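Local coordinates for Pdx2 protein (Plasmodium falciparum, PDB 2ABW) that hydrolyses glutamine to glutamate and ammonia as the glutaminase subunit of the plasmodial PLP synthase, the ammonia being channelled to Pdx1 for vitamin B6 biosynthesis, at residues Ile181-Glu186 against Thr193-Glu198; Leu25-Leu30 against Tyr208-Val213; Asn70-Phe75 against Phe110-Leu115; Lys80-Gly85 against Lys214-Ser219. All coordinates share one frame; numbering follows the deposited sequence. Where two conformers were deposited one is given.

Contact 1 of 4, residues Ile181-Glu186 against Thr193-Glu198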
# COMPACT_ATOMS: atom_id res chain seq x y z
N ILE A 181 11.35 -14.28 0.84
CA ILE A 181 10.27 -13.57 1.56
C ILE A 181 9.66 -12.55 0.59
O ILE A 181 10.37 -11.86 -0.13
CB ILE A 181 10.80 -12.88 2.84
CG1 ILE A 181 11.54 -13.87 3.73
CG2 ILE A 181 9.66 -12.23 3.57
CD1 ILE A 181 11.98 -13.28 5.09
N ILE A 182 8.32 -12.50 0.50
CA ILE A 182 7.65 -11.61 -0.44
C ILE A 182 7.51 -10.24 0.20
O ILE A 182 6.88 -10.09 1.24
CB ILE A 182 6.26 -12.16 -0.81
CG1 ILE A 182 6.41 -13.54 -1.47
CG2 ILE A 182 5.49 -11.16 -1.75
CD1 ILE A 182 5.06 -14.25 -1.75
N ALA A 183 8.11 -9.23 -0.46
CA ALA A 183 8.12 -7.87 0.01
C ALA A 183 7.03 -6.97 -0.63
O ALA A 183 6.59 -6.03 -0.01
CB ALA A 183 9.54 -7.24 -0.14
N ALA A 184 6.73 -7.23 -1.90
CA ALA A 184 5.80 -6.39 -2.66
C ALA A 184 5.07 -7.26 -3.63
O ALA A 184 5.59 -8.20 -4.25
CB ALA A 184 6.56 -5.35 -3.37
N VAL A 185 3.76 -6.98 -3.73
CA VAL A 185 2.89 -7.67 -4.70
C VAL A 185 2.07 -6.63 -5.44
O VAL A 185 1.84 -5.52 -4.92
CB VAL A 185 1.92 -8.65 -4.00
CG1 VAL A 185 2.73 -9.87 -3.48
CG2 VAL A 185 1.09 -8.06 -2.88
N GLU A 186 1.61 -7.01 -6.61
CA GLU A 186 0.76 -6.13 -7.40
C GLU A 186 -0.34 -6.97 -8.02
O GLU A 186 -0.08 -8.05 -8.58
CB GLU A 186 1.63 -5.42 -8.45
CG GLU A 186 0.85 -4.31 -9.22
CD GLU A 186 1.79 -3.41 -10.03
OE1 GLU A 186 2.97 -3.82 -10.25
OE2 GLU A 186 1.36 -2.38 -10.53
N THR A 193 3.03 -3.34 -0.20
CA THR A 193 4.41 -3.49 0.30
C THR A 193 4.39 -3.70 1.77
O THR A 193 3.55 -3.11 2.49
CB THR A 193 5.22 -2.26 -0.07
OG1 THR A 193 4.56 -1.04 0.38
CG2 THR A 193 5.45 -2.22 -1.61
N VAL A 194 5.25 -4.61 2.26
CA VAL A 194 5.28 -4.89 3.70
C VAL A 194 6.22 -3.96 4.47
O VAL A 194 6.27 -3.97 5.72
CB VAL A 194 5.66 -6.35 3.97
CG1 VAL A 194 4.76 -7.34 3.18
CG2 VAL A 194 7.15 -6.59 3.58
N PHE A 195 7.05 -3.25 3.76
CA PHE A 195 8.13 -2.38 4.29
C PHE A 195 7.66 -0.93 4.38
O PHE A 195 6.53 -0.60 4.00
CB PHE A 195 9.40 -2.52 3.45
CG PHE A 195 9.20 -2.35 1.95
CD1 PHE A 195 9.29 -1.11 1.37
CD2 PHE A 195 8.96 -3.45 1.16
CE1 PHE A 195 9.13 -0.95 0.01
CE2 PHE A 195 8.81 -3.30 -0.20
CZ PHE A 195 8.89 -2.06 -0.79
N HIS A 196 8.52 -0.10 4.91
CA HIS A 196 8.30 1.34 5.08
C HIS A 196 9.04 2.11 4.02
O HIS A 196 10.19 2.49 4.20
CB HIS A 196 8.80 1.78 6.46
CG HIS A 196 7.82 1.49 7.53
ND1 HIS A 196 6.90 2.43 7.94
CD2 HIS A 196 7.58 0.37 8.24
CE1 HIS A 196 6.16 1.90 8.91
NE2 HIS A 196 6.53 0.64 9.09
N PRO A 197 8.38 2.38 2.87
CA PRO A 197 9.09 3.03 1.75
C PRO A 197 9.46 4.45 2.05
O PRO A 197 10.32 5.04 1.38
CB PRO A 197 8.00 3.03 0.66
CG PRO A 197 6.70 3.05 1.38
CD PRO A 197 6.94 2.25 2.63
N GLU A 198 8.88 5.02 3.10
CA GLU A 198 9.16 6.39 3.49
C GLU A 198 10.36 6.55 4.37
O GLU A 198 10.78 7.71 4.61
CB GLU A 198 7.91 6.99 4.11
CG GLU A 198 7.68 6.66 5.55
CD GLU A 198 7.29 5.20 5.92
OE1 GLU A 198 7.26 4.28 5.06
OE2 GLU A 198 7.06 5.04 7.16
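Phe-195 lays one ortho-meta side of its ring against Ala-183: atom CE2 stands 4.0 Å from Ala-183 CB and 3.5 Å from Ala-183 O, with the carbonyl approaching the ring obliquely. The ring arrives there because Phe-195 CG sits between its backbone N and carbonyl carbon (chi1 51°), which turns the side chain back over Thr-193, whose CB lies against one ring face. The methyls of Ala-184 CB and Thr-193 CG2 meet at 3.8 Å across an antiparallel non-hydrogen-bonded pair. The carbonyl of Ala-183, the polar centre of the contact, receives the N-H of Val-194 at 3.0 Å between N and O, with an angle of 161° at the hydrogen, while Thr-193 CA makes a C-H...O approach to the same oxygen. Val-194 CG2 packs 3.9 Å from Ala-183 CA. Strand 180-187 carries a classic bulge here, Ala-183 and Ala-184 being set together opposite Ala-170 of strand 167-174. Beyond the sheet, His-196 ND1 gives a hydrogen bond to the syn lone pair of Glu-198 OE2, in the imidazole plane, at 2.7 Å. With Cys-87 as nucleophile, this His-Glu charge relay fits the catalytic triad of class I glutamine amidotransferases.

Contact 2 of 4, residues Leu25-Leu30 against Tyr208-Val213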
# COMPACT_ATOMS: atom_id res chain seq x y z
N LEU A 25 10.01 13.36 -5.24
CA LEU A 25 10.04 13.05 -6.68
C LEU A 25 10.24 14.29 -7.55
O LEU A 25 10.74 14.19 -8.69
CB LEU A 25 8.79 12.35 -7.17
CG LEU A 25 8.48 10.92 -6.56
CD1 LEU A 25 7.05 10.42 -6.90
CD2 LEU A 25 9.63 9.99 -6.94
N GLN A 26 9.82 15.45 -7.06
CA GLN A 26 9.96 16.71 -7.81
C GLN A 26 9.29 16.69 -9.16
O GLN A 26 9.81 17.28 -10.09
CB GLN A 26 11.43 17.12 -7.88
CG GLN A 26 12.02 17.36 -6.44
CD GLN A 26 11.39 18.60 -5.84
OE1 GLN A 26 11.61 19.71 -6.33
NE2 GLN A 26 10.50 18.43 -4.86
N ILE A 27 8.13 16.04 -9.28
CA ILE A 27 7.47 15.89 -10.61
C ILE A 27 6.43 16.98 -10.87
O ILE A 27 5.40 16.98 -10.22
CB ILE A 27 6.78 14.50 -10.73
CG1 ILE A 27 7.79 13.37 -10.67
CG2 ILE A 27 5.89 14.41 -12.03
CD1 ILE A 27 7.21 12.05 -10.57
N PRO A 28 6.68 17.85 -11.88
CA PRO A 28 5.81 19.00 -11.96
C PRO A 28 4.32 18.78 -11.85
O PRO A 28 3.69 19.56 -11.16
CB PRO A 28 6.19 19.66 -13.30
CG PRO A 28 7.60 19.35 -13.41
CD PRO A 28 7.70 17.92 -12.95
N SER A 29 3.82 17.74 -12.52
CA SER A 29 2.40 17.46 -12.74
C SER A 29 1.73 16.89 -11.45
O SER A 29 0.50 16.77 -11.42
CB SER A 29 2.29 16.40 -13.87
OG SER A 29 2.57 16.95 -15.12
N LEU A 30 2.52 16.57 -10.41
CA LEU A 30 2.03 15.87 -9.23
C LEU A 30 1.68 16.78 -8.04
O LEU A 30 2.53 17.52 -7.50
CB LEU A 30 3.09 14.86 -8.77
CG LEU A 30 2.74 14.03 -7.54
CD1 LEU A 30 1.43 13.24 -7.83
CD2 LEU A 30 3.84 13.00 -7.26
N TYR A 208 7.30 4.40 -8.96
CA TYR A 208 6.54 3.32 -9.60
C TYR A 208 5.05 3.54 -9.43
O TYR A 208 4.24 3.41 -10.37
CB TYR A 208 6.90 2.01 -8.98
CG TYR A 208 6.28 0.84 -9.64
CD1 TYR A 208 6.72 0.43 -10.91
CD2 TYR A 208 5.31 0.12 -9.07
CE1 TYR A 208 6.15 -0.68 -11.52
CE2 TYR A 208 4.79 -1.01 -9.65
CZ TYR A 208 5.20 -1.40 -10.87
OH TYR A 208 4.70 -2.53 -11.56
N PHE A 209 4.65 3.88 -8.22
CA PHE A 209 3.19 4.09 -7.97
C PHE A 209 2.73 5.34 -8.75
O PHE A 209 1.63 5.32 -9.32
CB PHE A 209 2.86 4.24 -6.50
CG PHE A 209 1.37 4.32 -6.25
CD1 PHE A 209 0.57 3.20 -6.55
CD2 PHE A 209 0.75 5.42 -5.71
CE1 PHE A 209 -0.78 3.27 -6.39
CE2 PHE A 209 -0.61 5.46 -5.53
CZ PHE A 209 -1.34 4.42 -5.89
N TYR A 210 3.51 6.39 -8.81
CA TYR A 210 3.14 7.56 -9.61
C TYR A 210 2.88 7.13 -11.07
O TYR A 210 1.86 7.52 -11.68
CB TYR A 210 4.24 8.59 -9.55
CG TYR A 210 3.98 9.69 -10.52
CD1 TYR A 210 3.10 10.71 -10.26
CD2 TYR A 210 4.54 9.69 -11.79
CE1 TYR A 210 2.84 11.70 -11.20
CE2 TYR A 210 4.28 10.66 -12.73
CZ TYR A 210 3.38 11.65 -12.47
OH TYR A 210 3.05 12.69 -13.37
N GLU A 211 3.79 6.39 -11.67
CA GLU A 211 3.64 5.96 -13.05
C GLU A 211 2.38 5.10 -13.20
O GLU A 211 1.68 5.25 -14.21
CB GLU A 211 4.89 5.23 -13.47
CG GLU A 211 6.05 6.12 -13.71
CD GLU A 211 5.94 6.99 -14.93
OE1 GLU A 211 5.23 6.62 -15.87
OE2 GLU A 211 6.56 8.05 -15.01
N LYS A 212 2.04 4.31 -12.17
CA LYS A 212 0.81 3.51 -12.19
C LYS A 212 -0.41 4.39 -12.30
O LYS A 212 -1.36 4.18 -13.05
CB LYS A 212 0.73 2.65 -10.96
CG LYS A 212 -0.33 1.62 -10.97
CD LYS A 212 -0.17 0.69 -9.76
CE LYS A 212 -1.35 -0.35 -9.62
NZ LYS A 212 -1.10 -1.35 -10.68
N VAL A 213 -0.42 5.44 -11.49
CA VAL A 213 -1.54 6.43 -11.48
C VAL A 213 -1.59 7.16 -12.81
O VAL A 213 -2.67 7.37 -13.38
CB VAL A 213 -1.41 7.40 -10.28
CG1 VAL A 213 -2.55 8.44 -10.34
CG2 VAL A 213 -1.42 6.69 -8.95
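Tyr-210 presents one face of its ring to Ile-27, whose CD1 methyl stands 3.9 Å from the ring centroid and 16° off the normal, a CH-pi contact. The second branch of the same isoleucine reaches farther along the ring: Ile-27 CG2 lies 3.8 Å from Tyr-210 CZ and 3.6 Å from Tyr-210 OH. Leu-30 meets the CD1-CE1 side, with its CD2 3.8 Å from Tyr-210 CD1, approaching obliquely and running past the tyrosine in the opposite direction. Near the base of the ring, Leu-25 CD1 touches Tyr-210 CB at 4.3 Å, and at the far end Ser-29 CB comes within 3.8 Å of Tyr-210 OH. Ile-27 and Ser-29 are each modelled in two conformers, and their contacts hold for one of them. The ring is carried out from helix 204-219 by a CG anti to the backbone N (chi1 171°), into the bend of the 25-30 loop. That bend is a type I turn from Ile-27 to Leu-30, closed by the 2.9 Å bond from Leu-30 N to Ile-27 O, and it brings Ile-27, Ser-29 and Leu-30 round a single ring. Tyr-210 and Leu-30 also share Ile-4 of strand 4-9 as a neighbour. No hydrogen bond joins the two segments, so the contact depends on shape and dispersion: aliphatic carbon over one aromatic face and at a slant beside CD1, with even the phenol oxygen approached by carbon atoms.

Contact 3 of 4, residues Asn70-Phe75 against Phe110-Leu115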
# COMPACT_ATOMS: atom_id res chain seq x y z
N ASN A 70 -16.93 2.15 2.81
CA ASN A 70 -17.72 1.75 1.58
C ASN A 70 -17.19 2.53 0.37
O ASN A 70 -17.07 1.95 -0.71
CB ASN A 70 -19.13 2.03 1.78
CG ASN A 70 -19.78 1.14 2.85
OD1 ASN A 70 -19.37 0.04 2.99
ND2 ASN A 70 -20.82 1.61 3.49
N ALA A 71 -16.80 3.80 0.55
CA ALA A 71 -16.26 4.57 -0.58
C ALA A 71 -14.91 4.01 -1.04
O ALA A 71 -14.60 3.98 -2.24
CB ALA A 71 -16.18 6.08 -0.23
N LEU A 72 -14.09 3.59 -0.09
CA LEU A 72 -12.77 2.95 -0.41
C LEU A 72 -12.97 1.64 -1.18
O LEU A 72 -12.31 1.40 -2.15
CB LEU A 72 -11.93 2.81 0.86
CG LEU A 72 -11.46 4.12 1.45
CD1 LEU A 72 -10.87 3.93 2.85
CD2 LEU A 72 -10.37 4.71 0.55
N VAL A 73 -13.93 0.85 -0.76
CA VAL A 73 -14.22 -0.41 -1.43
C VAL A 73 -14.61 -0.09 -2.83
O VAL A 73 -14.21 -0.78 -3.78
CB VAL A 73 -15.24 -1.25 -0.62
CG1 VAL A 73 -15.73 -2.46 -1.49
CG2 VAL A 73 -14.63 -1.73 0.67
N HIS A 74 -15.52 0.87 -3.00
CA HIS A 74 -15.95 1.24 -4.34
C HIS A 74 -14.78 1.75 -5.20
O HIS A 74 -14.65 1.45 -6.40
CB HIS A 74 -17.11 2.22 -4.24
CG HIS A 74 -17.52 2.83 -5.54
ND1 HIS A 74 -17.07 4.08 -5.91
CD2 HIS A 74 -18.40 2.44 -6.48
CE1 HIS A 74 -17.65 4.42 -7.04
NE2 HIS A 74 -18.35 3.38 -7.47
N PHE A 75 -13.94 2.58 -4.61
CA PHE A 75 -12.77 3.19 -5.29
C PHE A 75 -11.86 2.07 -5.80
O PHE A 75 -11.42 2.10 -6.95
CB PHE A 75 -12.03 4.03 -4.30
CG PHE A 75 -10.74 4.70 -4.76
CD1 PHE A 75 -9.54 4.01 -4.73
CD2 PHE A 75 -10.78 6.05 -5.09
CE1 PHE A 75 -8.36 4.61 -5.10
CE2 PHE A 75 -9.56 6.69 -5.43
CZ PHE A 75 -8.41 5.94 -5.39
N PHE A 110 -13.54 -6.20 7.73
CA PHE A 110 -12.25 -5.66 8.15
C PHE A 110 -11.37 -5.14 6.99
O PHE A 110 -10.95 -3.99 7.00
CB PHE A 110 -11.42 -6.67 8.91
CG PHE A 110 -10.13 -6.13 9.45
CD1 PHE A 110 -10.14 -5.33 10.60
CD2 PHE A 110 -8.89 -6.52 8.92
CE1 PHE A 110 -8.93 -4.87 11.13
CE2 PHE A 110 -7.68 -6.06 9.47
CZ PHE A 110 -7.71 -5.25 10.55
N SER A 111 -11.03 -6.02 6.05
CA SER A 111 -10.25 -5.65 4.91
C SER A 111 -11.08 -4.90 3.84
O SER A 111 -12.30 -5.14 3.67
CB SER A 111 -9.67 -6.87 4.23
OG SER A 111 -8.82 -6.55 3.14
N PHE A 112 -10.37 -4.01 3.15
CA PHE A 112 -10.90 -3.37 1.88
C PHE A 112 -10.83 -4.34 0.75
O PHE A 112 -11.54 -4.15 -0.27
CB PHE A 112 -10.17 -2.09 1.49
CG PHE A 112 -10.01 -1.07 2.54
CD1 PHE A 112 -11.08 -0.43 3.11
CD2 PHE A 112 -8.75 -0.66 2.92
CE1 PHE A 112 -10.95 0.53 4.09
CE2 PHE A 112 -8.60 0.26 3.86
CZ PHE A 112 -9.69 0.89 4.50
N GLY A 113 -9.95 -5.34 0.84
CA GLY A 113 -9.70 -6.25 -0.29
C GLY A 113 -8.85 -5.61 -1.40
O GLY A 113 -8.53 -4.42 -1.31
N GLY A 114 -8.50 -6.46 -2.41
CA GLY A 114 -7.77 -5.94 -3.60
C GLY A 114 -6.54 -6.79 -3.92
O GLY A 114 -6.13 -6.89 -5.04
N LEU A 115 -5.93 -7.36 -2.88
CA LEU A 115 -4.82 -8.32 -3.06
C LEU A 115 -5.25 -9.71 -2.57
O LEU A 115 -5.58 -9.85 -1.37
CB LEU A 115 -3.60 -7.83 -2.23
CG LEU A 115 -3.01 -6.49 -2.69
CD1 LEU A 115 -2.00 -6.04 -1.71
CD2 LEU A 115 -2.51 -6.60 -4.09
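Leu-72 and Phe-112 form the closest meeting, the leucine CD1 methyl lying 3.6 Å from Phe-112 CE1 and 3.7 Å from Phe-112 CZ. The methyl comes to the far end of the ring at a slant, while Leu-72 CB approaches nearer its root, 4.0 Å from Phe-112 CD1. One helix position on, Val-73 CG2 sits at the ring edge, near its plane, and 4.0 Å from Phe-112 O. The helix thus offers two successive side chains to one phenylalanine. Phe-112 CG is anti to its carbonyl carbon (chi1 -50°), which extends the ring toward the helix. In the next shell, Tyr-69 meets the Phe-112 ring with planes at about 30°, and Ile-49 of strand 46-49 touches it as well. His-77 NE2 is hydrogen-bonded to Phe-112 O, and Tyr-69 OH to Ser-111 O, so helix 63-77 grips the loop by polar bonds as well as by packing. Farther out, Ser-111 OG accepts the N-H of Gly-113 at 2.8 Å between N and OG (153° at the hydrogen); its one hydrogen can be shared by the carbonyls of Leu-92 and Ser-94 or go to either, and the serine is modelled in two conformers. Gly-113 has positive phi, and at Gly-114 the backbone adopts angles suited to glycine, turning the chain into strand 115-120. In the conformer described, the serine bond closes an ST turn, here setting the loop that docks on helix 63-77.

Contact 4 of 4, residues Lys80-Gly85 against Lys214-Ser219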
# COMPACT_ATOMS: atom_id res chain seq x y z
N LYS A 80 -11.74 0.94 -9.83
CA LYS A 80 -10.44 0.35 -10.14
C LYS A 80 -9.30 1.39 -10.16
O LYS A 80 -8.34 1.32 -11.00
CB LYS A 80 -10.49 -0.39 -11.44
CG LYS A 80 -11.58 -1.37 -11.63
CD LYS A 80 -11.41 -2.53 -10.81
CE LYS A 80 -12.38 -3.61 -11.28
NZ LYS A 80 -12.63 -4.68 -10.29
N LYS A 81 -9.41 2.39 -9.29
CA LYS A 81 -8.38 3.40 -9.23
C LYS A 81 -7.17 2.83 -8.49
O LYS A 81 -7.28 2.01 -7.61
CB LYS A 81 -8.87 4.64 -8.57
CG LYS A 81 -9.87 5.35 -9.49
CD LYS A 81 -9.94 6.81 -8.96
CE LYS A 81 -10.92 7.58 -9.54
NZ LYS A 81 -10.97 8.90 -8.97
N PRO A 82 -5.96 3.25 -8.92
CA PRO A 82 -4.76 2.71 -8.27
C PRO A 82 -4.71 2.96 -6.76
O PRO A 82 -4.96 4.11 -6.33
CB PRO A 82 -3.61 3.41 -9.00
CG PRO A 82 -4.16 3.68 -10.34
CD PRO A 82 -5.62 4.07 -10.08
N ILE A 83 -4.27 1.94 -6.02
CA ILE A 83 -4.13 2.04 -4.58
C ILE A 83 -2.87 1.33 -4.15
O ILE A 83 -2.57 0.30 -4.68
CB ILE A 83 -5.39 1.51 -3.87
CG1 ILE A 83 -5.36 1.86 -2.37
CG2 ILE A 83 -5.64 0.07 -4.21
CD1 ILE A 83 -6.69 1.76 -1.68
N TRP A 84 -2.19 1.93 -3.23
CA TRP A 84 -0.93 1.40 -2.65
C TRP A 84 -1.17 1.26 -1.17
O TRP A 84 -1.27 2.26 -0.43
CB TRP A 84 0.21 2.36 -2.91
CG TRP A 84 1.54 1.88 -2.41
CD1 TRP A 84 1.85 0.60 -1.96
CD2 TRP A 84 2.72 2.63 -2.37
NE1 TRP A 84 3.18 0.55 -1.57
CE2 TRP A 84 3.74 1.79 -1.84
CE3 TRP A 84 3.05 3.95 -2.73
CZ2 TRP A 84 5.03 2.22 -1.69
CZ3 TRP A 84 4.32 4.38 -2.50
CH2 TRP A 84 5.31 3.52 -2.04
N GLY A 85 -1.22 0.03 -0.69
CA GLY A 85 -1.25 -0.22 0.73
C GLY A 85 0.12 -0.59 1.22
O GLY A 85 0.71 -1.52 0.71
N LYS A 214 -0.40 7.60 -13.30
CA LYS A 214 -0.36 8.27 -14.62
C LYS A 214 -0.90 7.41 -15.71
O LYS A 214 -1.73 7.93 -16.50
CB LYS A 214 1.12 8.64 -14.89
CG LYS A 214 1.26 9.41 -16.21
CD LYS A 214 2.67 9.29 -16.72
CE LYS A 214 2.83 8.00 -17.53
NZ LYS A 214 4.18 7.79 -18.05
N ASN A 215 -0.57 6.14 -15.73
CA ASN A 215 -1.02 5.24 -16.82
C ASN A 215 -2.53 5.02 -16.69
O ASN A 215 -3.29 5.01 -17.66
CB ASN A 215 -0.34 3.90 -16.71
CG ASN A 215 1.17 3.95 -17.08
OD1 ASN A 215 1.58 4.80 -17.75
ND2 ASN A 215 1.89 2.92 -16.71
N TYR A 216 -3.00 4.88 -15.45
CA TYR A 216 -4.45 4.87 -15.21
C TYR A 216 -5.17 6.06 -15.79
O TYR A 216 -6.17 5.91 -16.52
CB TYR A 216 -4.78 4.69 -13.68
CG TYR A 216 -6.20 5.11 -13.36
CD1 TYR A 216 -7.21 4.27 -13.54
CD2 TYR A 216 -6.48 6.39 -12.89
CE1 TYR A 216 -8.52 4.69 -13.28
CE2 TYR A 216 -7.75 6.81 -12.65
CZ TYR A 216 -8.78 5.94 -12.85
OH TYR A 216 -10.05 6.40 -12.62
N LYS A 217 -4.68 7.25 -15.52
CA LYS A 217 -5.36 8.46 -15.99
C LYS A 217 -5.38 8.48 -17.50
O LYS A 217 -6.40 8.88 -18.09
CB LYS A 217 -4.64 9.70 -15.45
CG LYS A 217 -5.60 10.88 -15.23
CD LYS A 217 -5.07 11.87 -14.29
CE LYS A 217 -6.00 13.06 -14.07
NZ LYS A 217 -7.41 12.69 -13.70
N TYR A 218 -4.27 8.07 -18.13
CA TYR A 218 -4.15 8.05 -19.58
C TYR A 218 -5.16 7.05 -20.17
O TYR A 218 -5.79 7.28 -21.21
CB TYR A 218 -2.73 7.66 -19.94
CG TYR A 218 -1.69 8.79 -19.81
CD1 TYR A 218 -1.99 10.05 -19.25
CD2 TYR A 218 -0.40 8.60 -20.33
CE1 TYR A 218 -0.99 11.11 -19.22
CE2 TYR A 218 0.58 9.62 -20.28
CZ TYR A 218 0.26 10.86 -19.71
OH TYR A 218 1.22 11.88 -19.69
N SER A 219 -5.34 5.94 -19.50
CA SER A 219 -6.20 4.86 -19.99
C SER A 219 -7.61 5.36 -20.04
O SER A 219 -8.37 4.92 -20.88
CB SER A 219 -6.16 3.64 -19.06
OG SER A 219 -6.92 3.88 -17.85
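Pro-82 and Tyr-216 meet through CH-pi contact, the proline CD lying 3.8 Å from the centroid of the tyrosine ring and 25° off its normal. The two side chains cross at about a right angle, with the pyrrolidine over the inner end of the ring: Pro-82 CD is 3.5 Å from Tyr-216 CG, and Pro-82 CG is the same 3.5 Å from Tyr-216 CB. Lys-81 CA lies above the same face as Pro-82 CD, but higher, both of them off centre, so adjoining residues of one loop cover one side of the aromatic. Tyr-216 CG is anti to its backbone N (chi1 161°), directing the ring from the helix to the loop.

Aliphatic contact takes over at the phenol end. The methylenes of Lys-81 pass the hydroxyl, with CG 3.3 Å and CE 3.4 Å from Tyr-216 OH, and CG also 3.6 Å from Tyr-216 CZ. The lysine chain is extended beyond CG, which carries its ammonium past the ring to a hydrogen bond with the carbonyl of Cys-44.

Polar bonds lie within or beyond the segments, none crossing between them; Lys-80 NZ, for one, reaches the carbonyl of His-77.

Placed in the fold, the contact sets the C-terminal end of helix 204-219 against the loop joining helix 63-77 to strand 83-86. Pro-82 also touches Phe-209 and Val-213 of that helix, and Lys-81 touches Phe-75 on helix 63-77.

How the contacts relate
From the N terminus, the loop after helix 16-23 opens contact 2, which closes only at helix 204-219. Within that span contact 3 joins helix 63-77 to the loop before strand 115-120, and contact 1 joins strand 180-187 to the catalytic loop; these two follow in series. Contact 4 opens inside contact 3 and closes after contact 2, so it crosses both while enclosing contact 1. Contacts 2 and 4 share helix 204-219, where Phe-209 packs on Ile-83. Glu-186 salt-bridges Lys-212, linking contacts 1 and 2. Thr-193 probably hydrogen-bonds through its backbone N to Gly-85 and through OG1 to Trp-84, linking 1 and 4; Phe-75 O and Lys-81 N probably do likewise for 3 and 4.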